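Exopolyphosphatase (Aquifex aeolicus, PDB 1T6C) probably hydrolyses inorganic polyphosphate and guanosine pentaphosphate, using a two-domain actin-like fold. Local coordinates at residues L26-I31 with D78-E83; A15-G20 with V110-E115; Q68-Y73 with E104-E109; T215-A220 with Q232-K237; L36-E41 with S296-R301. All blocks are in the same frame, centred on the assembly; numbering follows the deposited sequence. Where two conformers were deposited one is given.

Interaction 1. Residues L26-I31 with D78-E83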
# COMPACT_ATOMS: atom_id res chain seq x y z
N LEU A 26 4.65 3.21 -12.60
CA LEU A 26 5.80 4.11 -12.73
C LEU A 26 5.45 5.43 -12.04
O LEU A 26 4.36 5.97 -12.22
CB LEU A 26 6.09 4.40 -14.20
CG LEU A 26 7.10 5.52 -14.50
CD1 LEU A 26 8.51 5.12 -14.04
CD2 LEU A 26 7.06 5.91 -15.98
N THR A 27 6.38 5.95 -11.25
CA THR A 27 6.27 7.25 -10.62
C THR A 27 7.56 8.04 -10.84
O THR A 27 8.62 7.54 -10.57
CB THR A 27 6.00 7.11 -9.10
OG1 THR A 27 4.89 6.20 -8.87
CG2 THR A 27 5.61 8.46 -8.49
N ILE A 28 7.45 9.25 -11.37
CA ILE A 28 8.60 10.12 -11.62
C ILE A 28 8.39 11.36 -10.79
O ILE A 28 7.30 11.93 -10.79
CB ILE A 28 8.78 10.51 -13.10
CG1 ILE A 28 8.91 9.27 -14.00
CG2 ILE A 28 10.00 11.39 -13.25
CD1 ILE A 28 9.13 9.57 -15.47
N ALA A 29 9.44 11.78 -10.07
CA ALA A 29 9.37 12.96 -9.22
C ALA A 29 10.56 13.85 -9.54
O ALA A 29 11.59 13.38 -10.03
CB ALA A 29 9.37 12.57 -7.81
N GLN A 30 10.40 15.14 -9.27
CA GLN A 30 11.55 16.06 -9.22
C GLN A 30 11.85 16.40 -7.79
O GLN A 30 10.95 16.49 -6.97
CB GLN A 30 11.27 17.32 -10.05
CG GLN A 30 10.13 18.16 -9.59
CD GLN A 30 10.28 19.65 -9.99
OE1 GLN A 30 10.04 20.56 -9.15
NE2 GLN A 30 10.66 19.89 -11.24
N ILE A 31 13.13 16.58 -7.47
CA ILE A 31 13.53 17.09 -6.19
C ILE A 31 14.16 18.48 -6.43
O ILE A 31 15.07 18.61 -7.23
CB ILE A 31 14.48 16.12 -5.44
CG1 ILE A 31 14.94 16.74 -4.11
CG2 ILE A 31 15.64 15.78 -6.25
CD1 ILE A 31 14.02 16.47 -2.93
N ASP A 78 14.12 7.59 -19.93
CA ASP A 78 15.16 8.11 -20.81
C ASP A 78 14.83 9.52 -21.32
O ASP A 78 15.64 10.45 -21.20
CB ASP A 78 15.33 7.18 -22.04
CG ASP A 78 15.92 5.80 -21.70
OD1 ASP A 78 16.36 5.57 -20.54
OD2 ASP A 78 15.95 4.87 -22.58
N GLU A 79 13.62 9.70 -21.83
CA GLU A 79 13.21 11.00 -22.42
C GLU A 79 13.17 12.10 -21.34
O GLU A 79 13.56 13.26 -21.61
CB GLU A 79 11.87 10.88 -23.16
CG GLU A 79 11.31 12.18 -23.77
CD GLU A 79 11.62 12.38 -25.26
OE1 GLU A 79 12.16 11.45 -25.90
OE2 GLU A 79 11.25 13.46 -25.81
N PHE A 80 12.75 11.73 -20.13
CA PHE A 80 12.60 12.67 -19.01
C PHE A 80 13.92 12.89 -18.29
O PHE A 80 13.97 13.66 -17.31
CB PHE A 80 11.61 12.14 -17.98
CG PHE A 80 10.18 12.52 -18.22
CD1 PHE A 80 9.46 11.98 -19.26
CD2 PHE A 80 9.54 13.41 -17.33
CE1 PHE A 80 8.12 12.31 -19.46
CE2 PHE A 80 8.20 13.76 -17.53
CZ PHE A 80 7.49 13.22 -18.59
N LYS A 81 14.98 12.22 -18.73
CA LYS A 81 16.32 12.38 -18.13
C LYS A 81 16.30 12.11 -16.62
O LYS A 81 16.82 12.87 -15.81
CB LYS A 81 16.89 13.77 -18.46
CG LYS A 81 17.30 13.88 -19.92
CD LYS A 81 18.31 15.04 -20.15
CE LYS A 81 18.88 14.98 -21.58
NZ LYS A 81 17.84 15.44 -22.53
N VAL A 82 15.65 11.02 -16.25
CA VAL A 82 15.60 10.61 -14.85
C VAL A 82 16.96 10.09 -14.47
O VAL A 82 17.51 9.24 -15.14
CB VAL A 82 14.53 9.52 -14.63
CG1 VAL A 82 14.61 9.00 -13.20
CG2 VAL A 82 13.15 10.04 -14.99
N GLU A 83 17.52 10.64 -13.41
CA GLU A 83 18.89 10.31 -12.99
C GLU A 83 19.02 9.09 -12.07
O GLU A 83 20.04 8.41 -12.07
CB GLU A 83 19.51 11.55 -12.36
CG GLU A 83 19.84 12.57 -13.46
CD GLU A 83 20.58 13.80 -12.96
OE1 GLU A 83 21.81 13.72 -12.75
OE2 GLU A 83 19.91 14.82 -12.79
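Ile28, on the strand 23-32, pushes its side chain between Val82 and Phe80, which lie where the chain leaves helix 60-79. From CB, which points toward the helix end, two branches part. CG2 is the shorter and meets the methyl CG2 of Val82 at 3.8 Å. The longer branch starts beside the backbone N (chi1 -57°) and runs on extended (chi2 -178°), which carries CD1 forward from the strand until it lies over a face of the Phe80 ring, 4.1 Å above the plane and offset toward the rim; its nearest ring atom is CG of Phe80, 4.2 Å from CD1 of Ile28. The same CD1 also lies 4.1 Å from CG2 of Val82, so this one methyl touches both branches. The two partners are brought together by a Schellman motif: Lys81 turns to positive phi (55°) and its N donates to Asp78 O at 3.1 Å, ending the helix between Phe80 and Val82. Helix 60-79 is the crossover of a beta-alpha-beta unit in the actin-like fold, carrying the chain from strand 35-45 at one edge of the five-stranded sheet to strand 84-89, past strands 23-32 and 12-19. Ile28 stands on the sheet face that this helix packs against, as does Leu26, which touches Tyr73, Leu76 and Ile77. Leu40 of the neighbouring strand touches both Ile28 and Phe80. Val82 reaches Ala15 and Ile77 as well, and the carbonyl O of Phe80 accepts a hydrogen bond from Arg13.

Interaction 2. Residues A15-G20 with V110-E115; sequences ASIDIG and VGLVVE
Ile17 and Val114 come nearest in the backbones, at 8.4 Å from CA to CA, a spacing too wide for sheet bonding because strand 84-89 runs between strands 12-19 and 114-116. The contact is made by side chains alone. Ile19 sends its long branch across to Val114, with CG1 lying beside the backbone N (chi1 -62°) and the chain extended beyond it, and CD1 settles against both methyls: it is 3.8 Å from CG1 of Val114 and 3.8 Å from CG2 of Val114. The two side chains lie about at right angles, so the isoleucine tip rests in the fork of the valine. Ile17, two residues back on the same face of the strand, has the same shape and meets Leu112 tip to tip, CD1 to CD2 at 3.9 Å; Leu112 has two modelled conformers, so this touch holds for one of them and is less certain. The face belongs to the sheet of the first actin-like domain, where helix 99-109 joins the parallel neighbours 84-89 and 114-116 in a beta-alpha-beta crossover. Gly111 ends that helix with positive phi (87°) and turns the chain back toward the sheet. Ala87 of the intervening strand touches Ile17, and Ala89 touches both Ile19 and Val114; their small side chains probably let the longer ones meet across the strand, while Leu70 of helix 60-79 touches both isoleucines.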
# COMPACT_ATOMS: atom_id res chain seq x y z
N ALA A 15 12.83 8.17 -10.15
CA ALA A 15 11.67 7.37 -10.47
C ALA A 15 11.67 6.05 -9.74
O ALA A 15 12.71 5.49 -9.40
CB ALA A 15 11.64 7.09 -11.93
N SER A 16 10.46 5.52 -9.58
CA SER A 16 10.24 4.21 -9.01
C SER A 16 9.34 3.43 -9.93
O SER A 16 8.46 4.02 -10.56
CB SER A 16 9.63 4.26 -7.59
OG SER A 16 8.33 4.77 -7.62
N ILE A 17 9.58 2.13 -10.00
CA ILE A 17 8.70 1.19 -10.71
C ILE A 17 8.37 0.12 -9.69
O ILE A 17 9.25 -0.41 -9.01
CB ILE A 17 9.42 0.61 -11.91
CG1 ILE A 17 9.65 1.69 -12.96
CG2 ILE A 17 8.63 -0.55 -12.46
CD1 ILE A 17 10.48 1.24 -14.13
N ASP A 18 7.09 -0.19 -9.56
CA ASP A 18 6.60 -1.26 -8.71
C ASP A 18 5.80 -2.26 -9.54
O ASP A 18 4.85 -1.90 -10.21
CB ASP A 18 5.86 -0.76 -7.47
CG ASP A 18 4.64 -0.07 -7.76
OD1 ASP A 18 4.72 1.03 -8.38
OD2 ASP A 18 3.52 -0.52 -7.39
N ILE A 19 6.25 -3.50 -9.48
CA ILE A 19 5.64 -4.60 -10.20
C ILE A 19 4.92 -5.44 -9.17
O ILE A 19 5.54 -6.05 -8.31
CB ILE A 19 6.75 -5.43 -10.90
CG1 ILE A 19 7.51 -4.59 -11.93
CG2 ILE A 19 6.14 -6.71 -11.51
CD1 ILE A 19 8.68 -5.31 -12.53
N GLY A 20 3.60 -5.49 -9.27
CA GLY A 20 2.79 -6.35 -8.43
C GLY A 20 2.10 -7.42 -9.23
O GLY A 20 2.32 -7.55 -10.42
N VAL A 110 15.12 -4.98 -21.25
CA VAL A 110 14.71 -3.63 -20.84
C VAL A 110 15.90 -2.79 -20.32
O VAL A 110 15.90 -1.57 -20.40
CB VAL A 110 13.57 -3.69 -19.77
CG1 VAL A 110 13.08 -2.29 -19.47
CG2 VAL A 110 12.42 -4.60 -20.23
N GLY A 111 16.92 -3.44 -19.76
CA GLY A 111 18.06 -2.72 -19.26
C GLY A 111 17.90 -2.26 -17.83
O GLY A 111 18.61 -1.36 -17.38
N LEU A 112 17.03 -2.95 -17.11
CA LEU A 112 16.61 -2.56 -15.76
C LEU A 112 16.77 -3.76 -14.82
O LEU A 112 16.34 -4.86 -15.17
CB LEU A 112 15.15 -2.12 -15.76
CG LEU A 112 14.74 -0.69 -15.36
CD1 LEU A 112 15.81 0.34 -15.54
CD2 LEU A 112 13.48 -0.34 -16.14
N VAL A 113 17.35 -3.54 -13.65
CA VAL A 113 17.28 -4.49 -12.55
C VAL A 113 16.01 -4.24 -11.73
O VAL A 113 15.74 -3.11 -11.36
CB VAL A 113 18.53 -4.42 -11.63
CG1 VAL A 113 18.40 -5.33 -10.45
CG2 VAL A 113 19.76 -4.80 -12.43
N VAL A 114 15.25 -5.30 -11.50
CA VAL A 114 14.07 -5.27 -10.63
C VAL A 114 14.44 -6.11 -9.39
O VAL A 114 14.82 -7.26 -9.51
CB VAL A 114 12.85 -5.89 -11.30
CG1 VAL A 114 11.65 -5.91 -10.31
CG2 VAL A 114 12.48 -5.14 -12.57
N GLU A 115 14.40 -5.48 -8.22
CA GLU A 115 14.66 -6.15 -6.97
C GLU A 115 13.37 -6.70 -6.39
O GLU A 115 12.43 -5.97 -6.20
CB GLU A 115 15.27 -5.20 -5.96
CG GLU A 115 15.67 -5.95 -4.71
CD GLU A 115 16.16 -5.06 -3.59
OE1 GLU A 115 16.09 -3.81 -3.70
OE2 GLU A 115 16.58 -5.66 -2.58

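Interaction 3. Residues Q68-Y73 with E104-E109; sequences QVLKEY and ERVKRE
Leu70 and Val106 make the apolar part of this contact between helices 60-79 and 99-109. CD1 of Leu70 is set between the two methyls of the valine, 3.9 Å from CG2 of Val106 and 4.0 Å from CG1 of Val106, and the side chains meet at about a right angle. Both are buried, and Leu70 continues inward to Val24 of the sheet. A second, more open part lies one residue on, where Lys71 stretches out fully beyond CG. Its CE passes the backbone O of Glu109 at 3.6 Å, a contact of aliphatic carbon with a carbonyl. The two helices are the crossovers of consecutive beta-alpha-beta units in the first actin-like domain and lie side by side on one face of its sheet; the coiled coil predicted over residues 63-109 is here interrupted by strand 84-89. A water molecule links the charged ends: it accepts from Lys71 NZ at 2.7 Å and donates to Glu109 OE1 at 2.7 Å, bridging an ammonium and a carboxylate that do not touch directly. The same carboxylate is held by salt bridging within its own helix. Arg105 grips it side-on, NE to Glu109 OE2 at 2.9 Å in an almost straight bond (173°) and NH2 to Glu109 OE1 at 3.0 Å on the syn lone pair. OE1 thus serves both arginine and water. Two nitrogens on two oxygens should restrict rotation of the carboxylate, and Arg105 is steadied in turn by Glu64. On the outer side Arg108 NH1 bonds Glu104 OE2 at 2.9 Å, from above the carboxylate plane.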
# COMPACT_ATOMS: atom_id res chain seq x y z
N GLN A 68 6.68 -5.51 -22.21
CA GLN A 68 6.38 -4.39 -23.11
C GLN A 68 6.08 -3.10 -22.34
O GLN A 68 6.55 -2.05 -22.72
CB GLN A 68 5.24 -4.73 -24.09
CG GLN A 68 5.01 -3.68 -25.22
CD GLN A 68 6.30 -3.02 -25.79
OE1 GLN A 68 6.58 -1.82 -25.53
NE2 GLN A 68 7.06 -3.79 -26.56
N VAL A 69 5.36 -3.21 -21.23
CA VAL A 69 5.06 -2.05 -20.37
C VAL A 69 6.35 -1.46 -19.80
O VAL A 69 6.52 -0.24 -19.74
CB VAL A 69 4.11 -2.42 -19.20
CG1 VAL A 69 4.06 -1.31 -18.17
CG2 VAL A 69 2.71 -2.74 -19.74
N LEU A 70 7.26 -2.34 -19.39
CA LEU A 70 8.51 -1.92 -18.80
C LEU A 70 9.36 -1.21 -19.85
O LEU A 70 10.03 -0.24 -19.53
CB LEU A 70 9.26 -3.09 -18.13
CG LEU A 70 8.59 -3.68 -16.91
CD1 LEU A 70 9.26 -4.94 -16.44
CD2 LEU A 70 8.57 -2.65 -15.76
N LYS A 71 9.35 -1.68 -21.10
CA LYS A 71 10.05 -0.98 -22.16
C LYS A 71 9.50 0.45 -22.34
O LYS A 71 10.28 1.40 -22.47
CB LYS A 71 10.02 -1.77 -23.48
CG LYS A 71 10.81 -3.06 -23.45
CD LYS A 71 10.59 -3.86 -24.75
CE LYS A 71 11.53 -4.98 -24.91
NZ LYS A 71 11.23 -5.69 -26.21
N GLU A 72 8.18 0.59 -22.29
CA GLU A 72 7.53 1.88 -22.42
C GLU A 72 7.91 2.79 -21.25
O GLU A 72 8.24 3.94 -21.46
CB GLU A 72 6.03 1.70 -22.52
CG GLU A 72 5.67 1.03 -23.84
CD GLU A 72 4.28 0.44 -23.90
OE1 GLU A 72 3.47 0.68 -22.97
OE2 GLU A 72 4.00 -0.27 -24.92
N TYR A 73 7.99 2.22 -20.05
CA TYR A 73 8.41 3.00 -18.89
C TYR A 73 9.86 3.41 -19.01
O TYR A 73 10.21 4.53 -18.70
CB TYR A 73 8.19 2.23 -17.60
CG TYR A 73 6.74 2.03 -17.19
CD1 TYR A 73 5.68 2.65 -17.89
CD2 TYR A 73 6.43 1.31 -16.07
CE1 TYR A 73 4.36 2.44 -17.51
CE2 TYR A 73 5.16 1.13 -15.65
CZ TYR A 73 4.11 1.70 -16.38
OH TYR A 73 2.85 1.52 -15.95
N GLU A 104 15.50 -11.92 -15.25
CA GLU A 104 16.64 -11.96 -16.16
C GLU A 104 16.27 -11.40 -17.54
O GLU A 104 17.04 -10.67 -18.15
CB GLU A 104 17.20 -13.39 -16.30
CG GLU A 104 18.25 -13.55 -17.41
CD GLU A 104 19.56 -12.83 -17.16
OE1 GLU A 104 19.80 -12.35 -16.02
OE2 GLU A 104 20.38 -12.78 -18.10
N ARG A 105 15.09 -11.74 -18.05
CA ARG A 105 14.65 -11.13 -19.31
C ARG A 105 14.55 -9.61 -19.18
O ARG A 105 14.88 -8.89 -20.09
CB ARG A 105 13.29 -11.67 -19.75
CG ARG A 105 13.30 -13.10 -20.26
CD ARG A 105 11.98 -13.48 -20.93
NE ARG A 105 11.75 -12.67 -22.13
CZ ARG A 105 10.59 -12.59 -22.79
NH1 ARG A 105 9.54 -13.32 -22.41
NH2 ARG A 105 10.49 -11.80 -23.85
N VAL A 106 14.11 -9.13 -18.02
CA VAL A 106 13.99 -7.69 -17.85
C VAL A 106 15.37 -7.01 -17.89
O VAL A 106 15.54 -5.97 -18.48
CB VAL A 106 13.20 -7.33 -16.57
CG1 VAL A 106 13.17 -5.83 -16.35
CG2 VAL A 106 11.78 -7.86 -16.66
N LYS A 107 16.38 -7.66 -17.32
CA LYS A 107 17.72 -7.11 -17.36
C LYS A 107 18.20 -7.00 -18.79
O LYS A 107 18.75 -6.00 -19.22
CB LYS A 107 18.69 -8.01 -16.58
CG LYS A 107 18.40 -8.03 -15.08
CD LYS A 107 19.18 -9.07 -14.31
CE LYS A 107 18.64 -9.14 -12.88
NZ LYS A 107 19.27 -10.19 -12.05
N ARG A 108 17.99 -8.09 -19.53
CA ARG A 108 18.57 -8.20 -20.86
C ARG A 108 17.81 -7.37 -21.89
O ARG A 108 18.41 -6.75 -22.76
CB ARG A 108 18.60 -9.67 -21.32
CG ARG A 108 19.36 -10.63 -20.43
CD ARG A 108 20.86 -10.63 -20.58
NE ARG A 108 21.52 -9.44 -20.05
CZ ARG A 108 21.82 -9.26 -18.76
NH1 ARG A 108 21.50 -10.15 -17.85
NH2 ARG A 108 22.44 -8.16 -18.40
N GLU A 109 16.49 -7.35 -21.78
CA GLU A 109 15.61 -6.79 -22.82
C GLU A 109 15.13 -5.37 -22.54
O GLU A 109 14.78 -4.64 -23.46
CB GLU A 109 14.41 -7.71 -23.04
CG GLU A 109 14.84 -9.08 -23.56
CD GLU A 109 13.73 -10.10 -23.57
OE1 GLU A 109 12.59 -9.70 -23.82
OE2 GLU A 109 14.01 -11.30 -23.29
O HOH W 1 12.40 -8.10 -25.97

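Interaction 4. Residues T215-A220 with Q232-K237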
# COMPACT_ATOMS: atom_id res chain seq x y z
N THR A 215 -7.92 1.38 1.81
CA THR A 215 -9.00 1.43 2.76
C THR A 215 -9.03 2.77 3.51
O THR A 215 -10.06 3.44 3.55
CB THR A 215 -8.91 0.27 3.77
OG1 THR A 215 -8.98 -0.99 3.07
CG2 THR A 215 -10.11 0.35 4.70
N ILE A 216 -7.91 3.12 4.12
CA ILE A 216 -7.89 4.28 5.01
C ILE A 216 -8.02 5.63 4.27
O ILE A 216 -8.64 6.58 4.77
CB ILE A 216 -6.69 4.20 5.97
CG1 ILE A 216 -6.96 5.05 7.22
CG2 ILE A 216 -5.42 4.56 5.25
CD1 ILE A 216 -7.97 4.44 8.17
N THR A 217 -7.50 5.72 3.05
CA THR A 217 -7.66 6.95 2.29
C THR A 217 -9.10 7.07 1.80
O THR A 217 -9.63 8.16 1.74
CB THR A 217 -6.68 7.07 1.09
OG1 THR A 217 -6.73 5.89 0.27
CG2 THR A 217 -5.24 7.20 1.57
N THR A 218 -9.72 5.96 1.43
CA THR A 218 -11.15 6.00 1.10
C THR A 218 -11.97 6.42 2.29
O THR A 218 -12.85 7.26 2.16
CB THR A 218 -11.62 4.65 0.59
OG1 THR A 218 -10.90 4.33 -0.62
CG2 THR A 218 -13.08 4.69 0.22
N LEU A 219 -11.64 5.89 3.48
CA LEU A 219 -12.34 6.29 4.70
C LEU A 219 -12.21 7.78 4.99
O LEU A 219 -13.19 8.45 5.30
CB LEU A 219 -11.83 5.48 5.90
CG LEU A 219 -12.57 4.29 6.45
CD1 LEU A 219 -12.21 4.17 7.91
CD2 LEU A 219 -14.07 4.35 6.30
N ALA A 220 -10.99 8.31 4.81
CA ALA A 220 -10.77 9.73 5.00
C ALA A 220 -11.58 10.55 4.01
O ALA A 220 -12.21 11.54 4.40
CB ALA A 220 -9.28 10.06 4.89
N GLN A 232 -4.55 16.19 -1.83
CA GLN A 232 -4.32 17.37 -1.00
C GLN A 232 -5.33 17.53 0.13
O GLN A 232 -5.02 18.14 1.17
CB GLN A 232 -4.26 18.62 -1.87
CG GLN A 232 -2.95 18.74 -2.62
CD GLN A 232 -2.89 19.95 -3.57
OE1 GLN A 232 -3.48 21.01 -3.31
NE2 GLN A 232 -2.18 19.77 -4.68
N LYS A 233 -6.53 17.01 -0.06
CA LYS A 233 -7.61 17.13 0.92
C LYS A 233 -7.63 15.98 1.91
O LYS A 233 -8.36 16.03 2.90
CB LYS A 233 -8.97 17.24 0.22
CG LYS A 233 -9.11 18.47 -0.69
CD LYS A 233 -10.52 18.52 -1.24
CE LYS A 233 -10.79 19.70 -2.15
NZ LYS A 233 -10.40 19.40 -3.55
N VAL A 234 -6.92 14.89 1.60
CA VAL A 234 -6.95 13.69 2.40
C VAL A 234 -5.66 13.48 3.17
O VAL A 234 -5.68 13.07 4.33
CB VAL A 234 -7.26 12.46 1.50
CG1 VAL A 234 -6.98 11.13 2.19
CG2 VAL A 234 -8.72 12.52 1.05
N HIS A 235 -4.53 13.75 2.54
CA HIS A 235 -3.24 13.55 3.20
C HIS A 235 -3.12 14.42 4.44
O HIS A 235 -3.30 15.62 4.37
CB HIS A 235 -2.15 13.91 2.23
CG HIS A 235 -0.78 13.53 2.70
ND1 HIS A 235 0.13 14.44 3.19
CD2 HIS A 235 -0.18 12.33 2.76
CE1 HIS A 235 1.23 13.80 3.53
NE2 HIS A 235 1.07 12.52 3.27
N GLY A 236 -2.80 13.80 5.57
CA GLY A 236 -2.66 14.50 6.82
C GLY A 236 -3.95 14.63 7.63
O GLY A 236 -3.90 15.10 8.74
N LYS A 237 -5.08 14.18 7.10
CA LYS A 237 -6.32 14.18 7.87
C LYS A 237 -6.22 13.20 9.04
O LYS A 237 -5.59 12.15 8.95
CB LYS A 237 -7.51 13.79 6.98
CG LYS A 237 -7.96 14.84 6.01
CD LYS A 237 -8.43 16.12 6.74
CE LYS A 237 -9.32 16.99 5.86
NZ LYS A 237 -8.47 17.86 5.00
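Val234 and Ala220 touch through methyl groups, CG1 of Val234 to CB of Ala220 at 3.7 Å, and their backbones approach to 6.1 Å from CA to CA. The short side chain of Ala220 is consistent with so close an approach. In Val234, CG1 is anti to the backbone N (chi1 166°), which carries it into the groove between Ala220 and the preceding turn of the helix; there it also lies 4.0 Å from the carbonyl O of Thr217 and 4.2 Å from CB of Thr217. Tyr229 touches Val234 and Thr217, and Val295 of strand 292-296 lies against Thr217 and Ala220, adding to the apolar surroundings. Polar bonds stay within each segment or go elsewhere. A type II turn from Val234 to Lys237 is closed by Lys237 N to Val234 O at 3.0 Å, with Gly236 at positive phi (88°). The side chain of Lys237 starts toward the helix but curls back, its NZ donating to Lys233 O at 2.8 Å from above the carbonyl plane. Thr217 OG1 bonds Gly213 O one turn earlier. The turn leads into edge strand 238-240, so the contact joins the approach to this strand with helix 214-223; the bound calcium ion is about 13 Å from the side chain of Thr217. With no hydrogen bond or charge pair across it, the contact depends on complementary shape and burial of methyl groups.

Interaction 5. Residues L36-E41 with S296-R301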
# COMPACT_ATOMS: atom_id res chain seq x y z
N LEU A 36 10.20 17.14 -2.89
CA LEU A 36 9.79 16.15 -3.88
C LEU A 36 8.41 16.47 -4.43
O LEU A 36 7.45 16.61 -3.65
CB LEU A 36 9.70 14.78 -3.23
CG LEU A 36 10.79 13.73 -3.36
CD1 LEU A 36 10.29 12.49 -2.61
CD2 LEU A 36 11.12 13.39 -4.78
N SER A 37 8.28 16.59 -5.75
CA SER A 37 6.98 16.75 -6.38
C SER A 37 6.86 15.69 -7.46
O SER A 37 7.80 15.50 -8.23
CB SER A 37 6.89 18.12 -7.04
OG SER A 37 7.15 19.17 -6.12
N ILE A 38 5.70 15.04 -7.53
CA ILE A 38 5.45 14.01 -8.53
C ILE A 38 5.07 14.69 -9.82
O ILE A 38 4.16 15.51 -9.85
CB ILE A 38 4.27 13.10 -8.06
CG1 ILE A 38 4.44 12.64 -6.60
CG2 ILE A 38 4.12 11.93 -9.01
CD1 ILE A 38 5.80 12.10 -6.26
N ILE A 39 5.76 14.34 -10.90
CA ILE A 39 5.53 14.94 -12.21
C ILE A 39 5.00 13.99 -13.28
O ILE A 39 4.53 14.43 -14.33
CB ILE A 39 6.81 15.65 -12.69
CG1 ILE A 39 7.97 14.66 -12.87
CG2 ILE A 39 7.19 16.75 -11.68
CD1 ILE A 39 9.14 15.23 -13.58
N LEU A 40 5.08 12.69 -13.03
CA LEU A 40 4.49 11.74 -13.94
C LEU A 40 4.17 10.45 -13.21
O LEU A 40 4.95 9.99 -12.41
CB LEU A 40 5.40 11.45 -15.12
CG LEU A 40 4.66 10.77 -16.27
CD1 LEU A 40 4.13 11.84 -17.23
CD2 LEU A 40 5.55 9.85 -17.00
N GLU A 41 3.01 9.88 -13.52
CA GLU A 41 2.64 8.56 -13.02
C GLU A 41 2.01 7.79 -14.15
O GLU A 41 1.23 8.37 -14.92
CB GLU A 41 1.64 8.65 -11.86
CG GLU A 41 2.24 9.28 -10.62
CD GLU A 41 1.22 9.73 -9.62
OE1 GLU A 41 0.49 10.71 -9.93
OE2 GLU A 41 1.17 9.12 -8.52
N SER A 296 -2.01 8.92 5.51
CA SER A 296 -1.05 9.26 4.47
C SER A 296 -1.53 8.78 3.11
O SER A 296 -1.95 7.65 2.96
CB SER A 296 0.30 8.58 4.76
OG SER A 296 1.20 8.89 3.71
N ASP A 297 -1.44 9.67 2.13
CA ASP A 297 -1.63 9.32 0.73
C ASP A 297 -0.40 8.67 0.10
O ASP A 297 -0.52 8.03 -0.93
CB ASP A 297 -2.03 10.55 -0.09
CG ASP A 297 -2.35 10.21 -1.52
OD1 ASP A 297 -1.51 10.53 -2.41
OD2 ASP A 297 -3.37 9.58 -1.81
N TRP A 298 0.77 8.83 0.71
CA TRP A 298 2.00 8.25 0.22
C TRP A 298 2.39 6.95 0.94
O TRP A 298 2.16 6.79 2.14
CB TRP A 298 3.12 9.26 0.42
CG TRP A 298 3.15 10.35 -0.63
CD1 TRP A 298 2.13 10.73 -1.47
CD2 TRP A 298 4.27 11.16 -0.97
NE1 TRP A 298 2.57 11.72 -2.32
CE2 TRP A 298 3.87 12.02 -2.02
CE3 TRP A 298 5.60 11.23 -0.52
CZ2 TRP A 298 4.75 12.93 -2.62
CZ3 TRP A 298 6.48 12.16 -1.12
CH2 TRP A 298 6.03 12.99 -2.14
N GLY A 299 3.01 6.03 0.21
CA GLY A 299 3.43 4.76 0.74
C GLY A 299 4.64 4.26 -0.03
O GLY A 299 5.53 5.05 -0.39
N LEU A 300 4.68 2.96 -0.29
CA LEU A 300 5.82 2.31 -0.96
C LEU A 300 6.36 3.06 -2.17
O LEU A 300 7.55 3.36 -2.22
CB LEU A 300 5.43 0.89 -1.40
CG LEU A 300 6.40 0.13 -2.34
CD1 LEU A 300 7.78 -0.04 -1.68
CD2 LEU A 300 5.82 -1.17 -2.74
N ARG A 301 5.50 3.33 -3.17
CA ARG A 301 5.97 3.89 -4.42
C ARG A 301 6.68 5.22 -4.24
O ARG A 301 7.67 5.51 -4.87
CB ARG A 301 4.80 4.08 -5.37
CG ARG A 301 4.28 2.79 -5.88
CD ARG A 301 3.12 3.01 -6.83
NE ARG A 301 2.11 2.02 -6.60
CZ ARG A 301 1.02 2.18 -5.87
NH1 ARG A 301 0.73 3.33 -5.29
NH2 ARG A 301 0.19 1.16 -5.74
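Trp298 reaches Leu36 and Ile38 from a connection that begins at Ser296, whose OG donates to the carbonyl O of Trp298 at 2.8 Å, in the carbonyl plane and on a lone pair, tying the bend together. Asp297 follows, with OD1 at the edge of the indole, in its plane, and OD2 hydrogen-bonded to the hydroxyl of Tyr229. In Trp298, CG lies beside the backbone N (chi1 -79°), which turns the six-membered ring toward strand 35-45: CZ3 approaches CD1 of Leu36 at 4.1 Å, and CZ2 approaches CD1 of Ile38 at 3.9 Å, the latter in one of two modelled conformers. The methyls come at the ring obliquely. This connection joins the two domains of the actin-like fold, passing from strand 292-296 of the second sheet to helix 300-313, which packs on the first. Were the indole cut back to an alanine here, Leu36 and Ile38 would probably lose their aromatic partner and a gap would be likely to open beside the edge strand. Gly299 is the N-cap of that helix, its N hydrogen-bonded to the Glu302 carboxylate. Arg301, in one of its two modelled conformers, makes a salt bridge to Asp18.

Overall arrangement
Interactions 1, 2, 3 and 5 all involve the first domain, in which strands 23-32, 12-19 and 35-45 share one sheet. Interaction 1 sets the end of helix 60-79 on the sheet, interaction 2 reaches across strand 84-89, and interaction 3 joins the two helices on that same face. The centres of interactions 1 and 3 are about 17 Å apart, those of 2 and 3 about 9 Å. Along the chain interactions 1 and 3 alternate, within the span of interaction 2. Interaction 4, in the second domain, falls between the segments of interaction 5 and touches it through His235 and Thr217. Interaction 5 brings the late chain back to the first sheet, joining the two domains.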